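Local coordinates for protein Myo-inositol phosphohydrolase (Mitsuokella multacida, PDB 4WU3) that probably removes phosphate groups from inositol hexakisphosphate as a PTP-like myo-inositol phosphatase, and binds inositol-(1,3,4,5)-tetrakisphosphate in its pockets, at residues L238-Y243 and T250-M255; Y301-H306 and T319-W324; T379-G384 and L564-S569; L421-H426 and A450-D455. The protein carries 2 engineered substitutions. All coordinates share one frame; numbering follows the deposited sequence.

Contact 1. Residues L238-Y243 and T250-M255. Engineered in segment 238-243: S242 (natural residue Cys). With PO4 (phosphate ion), chain G.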
# COMPACT_ATOMS: atom_id res chain seq x y z
N LEU A 238 14.98 -5.83 -26.63
CA LEU A 238 14.66 -5.06 -25.42
C LEU A 238 15.38 -5.60 -24.19
O LEU A 238 15.29 -6.78 -23.87
CB LEU A 238 13.15 -5.09 -25.17
CG LEU A 238 12.28 -4.35 -26.20
CD1 LEU A 238 10.85 -4.24 -25.69
CD2 LEU A 238 12.85 -2.98 -26.50
N HIS A 239 16.09 -4.71 -23.50
CA HIS A 239 16.73 -5.06 -22.25
C HIS A 239 16.13 -4.20 -21.15
O HIS A 239 16.32 -2.99 -21.15
CB HIS A 239 18.24 -4.83 -22.32
CG HIS A 239 18.95 -5.23 -21.08
ND1 HIS A 239 19.32 -6.53 -20.83
CD2 HIS A 239 19.31 -4.52 -19.98
CE1 HIS A 239 19.89 -6.61 -19.64
NE2 HIS A 239 19.90 -5.40 -19.11
N TYR A 240 15.40 -4.84 -20.24
CA TYR A 240 14.76 -4.14 -19.13
C TYR A 240 15.68 -4.14 -17.92
O TYR A 240 16.33 -5.15 -17.59
CB TYR A 240 13.45 -4.82 -18.73
CG TYR A 240 12.41 -4.88 -19.81
CD1 TYR A 240 11.65 -3.77 -20.12
CD2 TYR A 240 12.17 -6.06 -20.50
CE1 TYR A 240 10.69 -3.83 -21.12
CE2 TYR A 240 11.22 -6.13 -21.48
CZ TYR A 240 10.48 -5.02 -21.80
OH TYR A 240 9.53 -5.09 -22.80
N HIS A 241 15.74 -3.01 -17.23
CA HIS A 241 16.45 -2.97 -15.97
C HIS A 241 15.91 -1.93 -14.99
O HIS A 241 15.31 -0.91 -15.37
CB HIS A 241 17.94 -2.75 -16.22
CG HIS A 241 18.33 -1.31 -16.29
ND1 HIS A 241 18.57 -0.55 -15.16
CD2 HIS A 241 18.50 -0.48 -17.35
CE1 HIS A 241 18.87 0.68 -15.53
NE2 HIS A 241 18.84 0.75 -16.84
N SER A 242 16.12 -2.21 -13.71
CA SER A 242 15.76 -1.31 -12.64
C SER A 242 17.02 -1.12 -11.79
O SER A 242 18.11 -0.97 -12.35
CB SER A 242 14.60 -1.90 -11.85
OG SER A 242 14.74 -3.32 -11.73
N TYR A 243 16.90 -1.10 -10.46
CA TYR A 243 18.11 -1.11 -9.65
C TYR A 243 18.63 -2.54 -9.46
O TYR A 243 19.78 -2.84 -9.80
CB TYR A 243 17.96 -0.43 -8.29
CG TYR A 243 19.24 -0.59 -7.49
CD1 TYR A 243 20.40 0.07 -7.88
CD2 TYR A 243 19.31 -1.45 -6.42
CE1 TYR A 243 21.58 -0.11 -7.21
CE2 TYR A 243 20.50 -1.64 -5.72
CZ TYR A 243 21.63 -0.96 -6.12
OH TYR A 243 22.82 -1.14 -5.45
N THR A 250 11.08 -7.53 -13.17
CA THR A 250 10.29 -8.74 -13.38
C THR A 250 8.87 -8.43 -13.81
O THR A 250 8.29 -9.15 -14.62
CB THR A 250 10.29 -9.63 -12.13
OG1 THR A 250 11.64 -10.03 -11.86
CG2 THR A 250 9.44 -10.88 -12.35
N ILE A 251 8.30 -7.36 -13.28
CA ILE A 251 7.02 -6.90 -13.75
C ILE A 251 7.07 -6.71 -15.26
O ILE A 251 6.15 -7.14 -15.96
CB ILE A 251 6.60 -5.55 -13.13
CG1 ILE A 251 6.17 -5.74 -11.68
CG2 ILE A 251 5.47 -4.94 -13.93
CD1 ILE A 251 6.07 -4.44 -10.91
N PHE A 252 8.12 -6.07 -15.76
CA PHE A 252 8.17 -5.77 -17.18
C PHE A 252 8.59 -6.93 -18.07
O PHE A 252 8.22 -6.97 -19.24
CB PHE A 252 9.01 -4.53 -17.47
CG PHE A 252 8.25 -3.28 -17.29
CD1 PHE A 252 7.93 -2.83 -16.03
CD2 PHE A 252 7.80 -2.56 -18.39
CE1 PHE A 252 7.19 -1.68 -15.86
CE2 PHE A 252 7.06 -1.41 -18.23
CZ PHE A 252 6.76 -0.97 -16.96
N MET A 253 9.33 -7.88 -17.51
CA MET A 253 9.64 -9.13 -18.20
C MET A 253 8.37 -9.95 -18.37
O MET A 253 8.16 -10.58 -19.41
CB MET A 253 10.69 -9.93 -17.43
CG MET A 253 12.11 -9.45 -17.67
SD MET A 253 12.64 -9.71 -19.38
CE MET A 253 13.13 -11.43 -19.31
N VAL A 254 7.54 -9.94 -17.33
CA VAL A 254 6.21 -10.57 -17.36
C VAL A 254 5.28 -9.87 -18.35
O VAL A 254 4.60 -10.54 -19.12
CB VAL A 254 5.57 -10.58 -15.96
CG1 VAL A 254 4.08 -10.87 -16.04
CG2 VAL A 254 6.26 -11.61 -15.09
N MET A 255 5.26 -8.54 -18.36
CA MET A 255 4.49 -7.80 -19.37
C MET A 255 4.93 -8.15 -20.80
O MET A 255 4.10 -8.37 -21.69
CB MET A 255 4.62 -6.29 -19.16
CG MET A 255 3.91 -5.77 -17.92
SD MET A 255 4.39 -4.08 -17.52
CE MET A 255 3.73 -3.19 -18.94
P PO4 G . 14.06 -3.46 -8.38
O1 PO4 G . 14.04 -4.24 -7.08
O2 PO4 G . 14.44 -4.44 -9.46
O3 PO4 G . 15.04 -2.32 -8.31
O4 PO4 G . 12.70 -2.87 -8.71
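Y240, near the end of strand 237-241, lays its ring against F252 and M253 of helix 247-261. Its first torsion (chi1 -61°) sets CG beside the backbone N and anti to the carbonyl carbon, which swings the ring from CB toward the helix. CG and CD1 then lie beneath the CB of F252, the closer pair being CD1 and F252 CB at 3.8 Å. That CB stands 4.2 Å from the centroid of the Y240 ring and 23° off its normal, the geometry of a CH-pi contact. On the other flank, Y240 CD2 meets M253 SD at 3.8 Å; the sulfur lies 74° off the normal, an oblique Met-aromatic contact. Farther out, CE1 nears F252 CD2, while CE2 is 3.8 Å from the carbonyl O of F252, which sits above the rim of the ring. The OH at the tip bonds to ND1 of H256, one turn along the same helix. An alanine here is likely to leave a gap under F252 CB and beside M253 SD, and H256 without this partner. Between strand and helix runs the phosphate-binding loop. The engineered S242 sends OG to O2 of the phosphate ion at 2.5 Å, and Y243 N makes a weak bond to its O3. A244 N, M246 N and R248 NE also bond to the phosphate. A strand thus leads through the P-loop into a helix, as in protein tyrosine phosphatases.

Contact 2. Residues Y301-H306 and T319-W324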
# COMPACT_ATOMS: atom_id res chain seq x y z
N TYR A 301 1.10 -7.76 -8.01
CA TYR A 301 0.64 -9.05 -8.54
C TYR A 301 -0.68 -8.86 -9.27
O TYR A 301 -0.88 -9.37 -10.36
CB TYR A 301 0.47 -10.08 -7.43
CG TYR A 301 0.01 -11.44 -7.92
CD1 TYR A 301 0.54 -12.02 -9.06
CD2 TYR A 301 -0.93 -12.17 -7.19
CE1 TYR A 301 0.14 -13.27 -9.50
CE2 TYR A 301 -1.33 -13.43 -7.61
CZ TYR A 301 -0.80 -13.97 -8.76
OH TYR A 301 -1.21 -15.21 -9.18
N GLN A 302 -1.58 -8.13 -8.65
CA GLN A 302 -2.86 -7.85 -9.26
C GLN A 302 -2.68 -7.08 -10.55
O GLN A 302 -3.44 -7.26 -11.49
CB GLN A 302 -3.74 -7.08 -8.28
CG GLN A 302 -4.20 -7.92 -7.11
CD GLN A 302 -5.06 -7.17 -6.12
OE1 GLN A 302 -4.94 -5.96 -5.96
NE2 GLN A 302 -5.92 -7.90 -5.44
N PHE A 303 -1.68 -6.20 -10.60
CA PHE A 303 -1.47 -5.45 -11.82
C PHE A 303 -1.16 -6.36 -12.99
O PHE A 303 -1.68 -6.14 -14.07
CB PHE A 303 -0.35 -4.41 -11.71
CG PHE A 303 0.13 -3.95 -13.06
CD1 PHE A 303 -0.73 -3.26 -13.90
CD2 PHE A 303 1.40 -4.24 -13.50
CE1 PHE A 303 -0.31 -2.85 -15.16
CE2 PHE A 303 1.83 -3.84 -14.75
CZ PHE A 303 0.97 -3.15 -15.58
N VAL A 304 -0.29 -7.34 -12.80
CA VAL A 304 0.08 -8.19 -13.94
C VAL A 304 -1.10 -9.08 -14.36
O VAL A 304 -1.20 -9.44 -15.52
CB VAL A 304 1.37 -9.02 -13.73
CG1 VAL A 304 2.57 -8.13 -13.93
CG2 VAL A 304 1.40 -9.68 -12.37
N GLN A 305 -1.99 -9.40 -13.42
CA GLN A 305 -3.22 -10.11 -13.76
C GLN A 305 -4.07 -9.23 -14.67
O GLN A 305 -4.61 -9.70 -15.67
CB GLN A 305 -4.02 -10.47 -12.50
CG GLN A 305 -3.31 -11.44 -11.56
CD GLN A 305 -4.10 -11.72 -10.30
OE1 GLN A 305 -3.80 -11.21 -9.23
NE2 GLN A 305 -5.13 -12.55 -10.43
N HIS A 306 -4.20 -7.96 -14.33
CA HIS A 306 -5.03 -7.07 -15.13
C HIS A 306 -4.43 -6.81 -16.50
O HIS A 306 -5.15 -6.75 -17.49
CB HIS A 306 -5.26 -5.74 -14.41
CG HIS A 306 -5.94 -5.87 -13.09
ND1 HIS A 306 -7.06 -6.67 -12.90
CD2 HIS A 306 -5.68 -5.31 -11.89
CE1 HIS A 306 -7.44 -6.59 -11.64
NE2 HIS A 306 -6.62 -5.78 -11.00
N THR A 319 -7.41 -0.04 -27.88
CA THR A 319 -7.84 0.72 -26.72
C THR A 319 -6.67 0.82 -25.76
O THR A 319 -6.05 -0.19 -25.42
CB THR A 319 -8.99 0.02 -25.98
OG1 THR A 319 -10.07 -0.24 -26.89
CG2 THR A 319 -9.49 0.85 -24.82
N PRO A 320 -6.34 2.04 -25.32
CA PRO A 320 -5.24 2.20 -24.38
C PRO A 320 -5.51 1.44 -23.08
O PRO A 320 -6.68 1.26 -22.71
CB PRO A 320 -5.21 3.71 -24.11
CG PRO A 320 -5.91 4.34 -25.27
CD PRO A 320 -6.95 3.33 -25.70
N TYR A 321 -4.45 1.00 -22.41
CA TYR A 321 -4.59 0.22 -21.18
C TYR A 321 -5.35 1.01 -20.12
O TYR A 321 -6.24 0.48 -19.46
CB TYR A 321 -3.22 -0.22 -20.63
CG TYR A 321 -3.38 -0.86 -19.28
CD1 TYR A 321 -3.67 -2.21 -19.16
CD2 TYR A 321 -3.32 -0.11 -18.13
CE1 TYR A 321 -3.86 -2.79 -17.92
CE2 TYR A 321 -3.50 -0.69 -16.88
CZ TYR A 321 -3.77 -2.03 -16.78
OH TYR A 321 -3.96 -2.61 -15.55
N SER A 322 -4.99 2.28 -19.96
CA SER A 322 -5.64 3.15 -18.98
C SER A 322 -7.15 3.23 -19.21
O SER A 322 -7.92 3.27 -18.26
CB SER A 322 -5.02 4.55 -19.01
OG SER A 322 -5.10 5.08 -20.32
N VAL A 323 -7.55 3.26 -20.48
CA VAL A 323 -8.96 3.36 -20.84
C VAL A 323 -9.67 2.05 -20.53
O VAL A 323 -10.72 2.03 -19.89
CB VAL A 323 -9.15 3.75 -22.33
CG1 VAL A 323 -10.63 3.78 -22.70
CG2 VAL A 323 -8.55 5.12 -22.60
N TRP A 324 -9.09 0.94 -20.98
CA TRP A 324 -9.62 -0.37 -20.65
C TRP A 324 -9.72 -0.55 -19.13
O TRP A 324 -10.73 -1.01 -18.60
CB TRP A 324 -8.74 -1.45 -21.26
CG TRP A 324 -9.11 -2.83 -20.84
CD1 TRP A 324 -9.97 -3.68 -21.48
CD2 TRP A 324 -8.63 -3.53 -19.70
NE1 TRP A 324 -10.05 -4.87 -20.80
CE2 TRP A 324 -9.24 -4.80 -19.69
CE3 TRP A 324 -7.74 -3.21 -18.66
CZ2 TRP A 324 -9.00 -5.74 -18.71
CZ3 TRP A 324 -7.51 -4.14 -17.68
CH2 TRP A 324 -8.13 -5.40 -17.71
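F303 and Y321 form the aromatic centre of this contact, an offset edge-to-face pair. The edge of F303 is turned toward the face of Y321, with centroids 5.9 Å apart and planes at 80°. Y321 OH lies 3.7 Å from both CD1 and CE1 of F303, at the rim of that ring and near its plane. One turn along the helix, H306 takes part through its inner atoms: its CB packs on Y321 OH at 3.6 Å, whereas its imidazole leads away and sets one face over the carbonyl O of Q302. K329 of the second subunit also packs on H306. The backbone O of H306 reaches the six-membered end of the W324 indole, 3.3 Å from CH2, a close approach to a ring carbon and not a hydrogen bond.

The next shell explains how two rings reach across together. Y321 and W324 both carry CG anti to the backbone N (chi1 173° in each), and their spacing of three residues puts them on one side of the short helix 321-327. The first turn of that helix is closed by a bond from W324 N to P320 O (3.0 Å), with P320 at the N-cap position. Beyond it, Y310 meets both the Y321 and W324 rings edge-to-face, and E313 accepts from W324 NE1. The short helix thereby folds back on helix 291-313, while V222 of helix 219-230 touches both F303 and Y321.

Contact 3. Residues T379-G384 and L564-S569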
# COMPACT_ATOMS: atom_id res chain seq x y z
N THR A 379 18.18 47.59 -3.19
CA THR A 379 18.55 48.80 -3.95
C THR A 379 19.07 48.47 -5.34
O THR A 379 20.21 48.80 -5.68
CB THR A 379 19.62 49.62 -3.19
OG1 THR A 379 20.82 48.84 -3.04
CG2 THR A 379 19.12 50.03 -1.82
N PRO A 380 18.24 47.82 -6.17
CA PRO A 380 18.66 47.49 -7.53
C PRO A 380 18.63 48.72 -8.41
O PRO A 380 17.95 49.69 -8.09
CB PRO A 380 17.61 46.49 -7.98
CG PRO A 380 16.38 46.94 -7.27
CD PRO A 380 16.83 47.48 -5.94
N THR A 381 19.36 48.68 -9.52
CA THR A 381 19.35 49.78 -10.46
C THR A 381 17.97 49.87 -11.10
O THR A 381 17.32 48.85 -11.32
CB THR A 381 20.41 49.61 -11.57
OG1 THR A 381 20.27 50.67 -12.52
CG2 THR A 381 20.24 48.27 -12.30
N ARG A 382 17.53 51.09 -11.39
CA ARG A 382 16.27 51.32 -12.08
C ARG A 382 16.52 51.62 -13.55
O ARG A 382 15.67 52.17 -14.25
CB ARG A 382 15.51 52.50 -11.46
CG ARG A 382 14.76 52.18 -10.18
CD ARG A 382 13.72 53.25 -9.85
NE ARG A 382 12.48 53.10 -10.63
CZ ARG A 382 11.28 52.83 -10.11
NH1 ARG A 382 10.23 52.70 -10.90
NH2 ARG A 382 11.13 52.69 -8.80
N LYS A 383 17.69 51.22 -14.02
CA LYS A 383 18.07 51.52 -15.38
C LYS A 383 17.21 50.83 -16.44
O LYS A 383 17.03 49.61 -16.44
CB LYS A 383 19.54 51.17 -15.58
CG LYS A 383 19.99 51.38 -16.99
CD LYS A 383 19.82 50.11 -17.78
CE LYS A 383 20.02 50.45 -19.23
NZ LYS A 383 20.14 49.25 -20.08
N GLY A 384 16.70 51.61 -17.37
CA GLY A 384 15.91 51.06 -18.46
C GLY A 384 14.41 51.08 -18.19
O GLY A 384 13.60 50.99 -19.12
N LEU A 564 21.16 39.70 -12.99
CA LEU A 564 19.99 38.86 -12.74
C LEU A 564 19.32 39.30 -11.44
O LEU A 564 18.11 39.53 -11.39
CB LEU A 564 20.37 37.40 -12.66
CG LEU A 564 19.20 36.46 -12.35
CD1 LEU A 564 18.14 36.60 -13.43
CD2 LEU A 564 19.66 35.02 -12.25
N GLY A 565 20.12 39.43 -10.40
CA GLY A 565 19.61 39.83 -9.10
C GLY A 565 18.94 41.19 -9.06
O GLY A 565 17.98 41.39 -8.30
N ASP A 566 19.41 42.14 -9.87
CA ASP A 566 18.78 43.45 -9.94
C ASP A 566 17.41 43.39 -10.64
O ASP A 566 16.43 44.00 -10.20
CB ASP A 566 19.68 44.46 -10.64
CG ASP A 566 20.77 45.01 -9.74
OD1 ASP A 566 20.92 44.53 -8.60
OD2 ASP A 566 21.50 45.93 -10.17
N ILE A 567 17.35 42.62 -11.73
CA ILE A 567 16.09 42.40 -12.43
C ILE A 567 15.05 41.79 -11.47
O ILE A 567 13.96 42.33 -11.28
CB ILE A 567 16.28 41.43 -13.61
CG1 ILE A 567 17.20 42.04 -14.68
CG2 ILE A 567 14.94 41.05 -14.22
CD1 ILE A 567 16.57 43.14 -15.51
N LEU A 568 15.40 40.66 -10.87
CA LEU A 568 14.46 39.97 -9.99
C LEU A 568 14.08 40.84 -8.81
O LEU A 568 12.92 40.89 -8.38
CB LEU A 568 15.05 38.64 -9.51
CG LEU A 568 15.33 37.65 -10.65
CD1 LEU A 568 15.68 36.28 -10.09
CD2 LEU A 568 14.15 37.54 -11.61
N SER A 569 15.05 41.57 -8.29
CA SER A 569 14.81 42.44 -7.16
C SER A 569 13.86 43.60 -7.50
O SER A 569 12.90 43.86 -6.78
CB SER A 569 16.14 42.96 -6.61
OG SER A 569 16.95 41.88 -6.16
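T381 and D566 meet through the torsions of both side chains. In T381, chi1 of 176° carries OG1 anti to the backbone N, leaving the methyl CG2 in the crowded position between N and carbonyl carbon. In D566, CG stands beside its own N (chi1 -79°), and the carboxylate reaches toward the loop. CG2 of T381 consequently lies 3.4 Å from OD2 of D566, the two side chains crossing at about a right angle. OG1 has other work: it accepts from K383 N at 3.0 Å (N-H...O angle 145°), an ST turn that fixes which branch of T381 faces the aspartate.

P380 fills the next position along the helix surface. Its CB rests 3.5 Å from the carbonyl O of D566 and 3.9 Å from D566 CB, while CG reaches S569 CB at 4.0 Å, one turn further on. Proline and threonine together thus follow the flank of helix 564-573. Polar anchoring comes from beside the contact: R570 NH2 bonds to the carbonyl oxygens of T381 and K383, and K383 NZ forms a salt bridge with D561.

Apart from T381 N, 3.5 Å from D566 OD2 and not a hydrogen bond, the nearest pairs set carbon against oxygen. The contact probably owes more to fit than to directed bonds. With D566 in the first turn of its helix, the positive end of the helix dipole probably favours the charged carboxylate.

Contact 4. Residues L421-H426 and A450-D455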
# COMPACT_ATOMS: atom_id res chain seq x y z
N LEU A 421 -1.86 35.64 -19.75
CA LEU A 421 -0.96 34.50 -19.65
C LEU A 421 -1.62 33.25 -19.08
O LEU A 421 -0.93 32.34 -18.65
CB LEU A 421 0.22 34.87 -18.76
CG LEU A 421 1.02 36.11 -19.15
CD1 LEU A 421 1.95 36.52 -18.02
CD2 LEU A 421 1.80 35.84 -20.43
N ARG A 422 -2.94 33.20 -19.08
CA ARG A 422 -3.66 32.15 -18.36
C ARG A 422 -4.04 30.92 -19.20
O ARG A 422 -4.82 31.03 -20.15
CB ARG A 422 -4.93 32.74 -17.76
CG ARG A 422 -4.68 33.92 -16.84
CD ARG A 422 -5.99 34.38 -16.23
NE ARG A 422 -6.50 33.42 -15.25
CZ ARG A 422 -7.61 33.60 -14.55
NH1 ARG A 422 -8.35 34.69 -14.72
NH2 ARG A 422 -7.98 32.68 -13.67
N GLN A 423 -3.52 29.76 -18.82
CA GLN A 423 -3.89 28.53 -19.52
C GLN A 423 -5.32 28.15 -19.17
O GLN A 423 -6.08 27.66 -20.01
CB GLN A 423 -2.98 27.36 -19.15
CG GLN A 423 -3.37 26.10 -19.91
CD GLN A 423 -2.50 24.90 -19.60
OE1 GLN A 423 -2.35 24.50 -18.43
NE2 GLN A 423 -1.95 24.28 -20.65
N GLU A 424 -5.68 28.37 -17.91
CA GLU A 424 -6.99 28.01 -17.40
C GLU A 424 -8.07 28.82 -18.12
O GLU A 424 -7.84 29.97 -18.52
CB GLU A 424 -7.07 28.23 -15.89
CG GLU A 424 -6.94 29.68 -15.44
CD GLU A 424 -5.52 30.08 -15.06
OE1 GLU A 424 -4.56 29.40 -15.49
OE2 GLU A 424 -5.35 31.07 -14.32
N THR A 425 -9.23 28.21 -18.28
CA THR A 425 -10.38 28.86 -18.93
C THR A 425 -10.96 29.95 -18.03
O THR A 425 -11.20 29.72 -16.86
CB THR A 425 -11.48 27.82 -19.24
OG1 THR A 425 -11.14 27.12 -20.43
CG2 THR A 425 -12.83 28.50 -19.42
N HIS A 426 -11.15 31.15 -18.58
CA HIS A 426 -11.70 32.27 -17.82
C HIS A 426 -12.44 33.22 -18.75
O HIS A 426 -12.34 33.12 -19.98
CB HIS A 426 -10.62 33.06 -17.09
CG HIS A 426 -9.71 33.82 -18.00
ND1 HIS A 426 -9.67 35.20 -18.04
CD2 HIS A 426 -8.82 33.39 -18.93
CE1 HIS A 426 -8.78 35.58 -18.94
NE2 HIS A 426 -8.26 34.50 -19.50
N ALA A 450 -5.13 26.27 -29.06
CA ALA A 450 -6.40 26.12 -29.79
C ALA A 450 -7.45 25.41 -28.94
O ALA A 450 -8.62 25.82 -28.91
CB ALA A 450 -6.18 25.36 -31.09
N GLU A 451 -7.05 24.35 -28.26
CA GLU A 451 -7.98 23.60 -27.42
C GLU A 451 -8.43 24.44 -26.24
O GLU A 451 -9.60 24.38 -25.85
CB GLU A 451 -7.34 22.29 -26.95
CG GLU A 451 -7.22 21.25 -28.05
CD GLU A 451 -6.17 20.19 -27.75
OE1 GLU A 451 -5.19 20.49 -27.03
OE2 GLU A 451 -6.32 19.05 -28.24
N VAL A 452 -7.52 25.22 -25.67
CA VAL A 452 -7.87 26.12 -24.58
C VAL A 452 -8.96 27.10 -25.01
O VAL A 452 -9.96 27.26 -24.32
CB VAL A 452 -6.66 26.93 -24.08
CG1 VAL A 452 -7.11 28.06 -23.17
CG2 VAL A 452 -5.70 26.00 -23.34
N LEU A 453 -8.77 27.77 -26.14
CA LEU A 453 -9.74 28.76 -26.59
C LEU A 453 -11.10 28.13 -26.93
O LEU A 453 -12.14 28.75 -26.70
CB LEU A 453 -9.22 29.54 -27.79
CG LEU A 453 -8.05 30.47 -27.47
CD1 LEU A 453 -7.41 30.99 -28.75
CD2 LEU A 453 -8.51 31.61 -26.58
N LYS A 454 -11.07 26.91 -27.46
CA LYS A 454 -12.30 26.19 -27.77
C LYS A 454 -13.05 25.78 -26.50
O LYS A 454 -14.27 25.91 -26.42
CB LYS A 454 -12.00 24.94 -28.60
CG LYS A 454 -13.25 24.16 -28.93
CD LYS A 454 -12.96 22.85 -29.65
CE LYS A 454 -14.26 22.14 -29.99
NZ LYS A 454 -14.02 20.76 -30.48
N ASP A 455 -12.32 25.27 -25.52
CA ASP A 455 -12.92 24.96 -24.23
C ASP A 455 -13.50 26.23 -23.63
O ASP A 455 -14.62 26.23 -23.13
CB ASP A 455 -11.88 24.35 -23.28
CG ASP A 455 -12.44 24.05 -21.89
OD1 ASP A 455 -12.51 24.98 -21.06
OD2 ASP A 455 -12.78 22.89 -21.62
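Q423 and T425 meet V452 and D455 where strand 416-422, an inner parallel strand of the five-stranded mixed sheet of a PTP-like alpha/beta fold, gives way to a loop beside helix 449-463. R422 turns from the helix and grips E424 side-on within its own segment: NE lies 2.8 Å and NH2 3.2 Å from the single oxygen OE2, which stays in the guanidinium plane. D345 and E395 hold the remaining nitrogen, NH1.

Q423 is the first to touch the helix. Its carbonyl O sits 3.3 Å from V452 CG1, and its CG meets V452 CG2 at 4.1 Å, the two side chains crossing at about a right angle. CG anti to the backbone N (chi1 -179°) and an extended chain carry its amide past the valine, where OE1 bonds to T510.

E424 points away, and its OE1 forms a salt bridge with R546, which lines the inositol-(1,3,4,5)-tetrakisphosphate pocket; R422 thus probably helps to position the carboxylate that pairs with this pocket arginine. T425 turns back to the helix and supplies the polar bond across the contact. Its OG1 also bonds to ND2 of N444, so a valine here would probably leave both D455 and N444 without this partner. At H426, one face of the ring lies against R422 CD. On the helix side, D455 OD2 pairs with R459, while its OD1 receives the threonine hydroxyl at 2.6 Å, on the anti side and 23° out of the carboxylate plane.

Contacts 1 and 2 form one continuous core: helix 247-261 of the first lies against helix 291-313 of the second, with M255 SD 3.8 Å from F303 CE2, although their centres are about 17 Å apart. Both rely on rings, with sulfur added in contact 1. Contact 4 is also buried but joins its segments by a threonine-aspartate bond and valine packing, with charged pairs beside them, near an inositol phosphate pocket; its sheet repeats the strand order of the one behind contact 1, whose centre is about 40 Å away. Contact 3, partly buried, sets proline and threonine carbons on a helix without a hydrogen bond between its segments; contact 4 is nested within the span it closes.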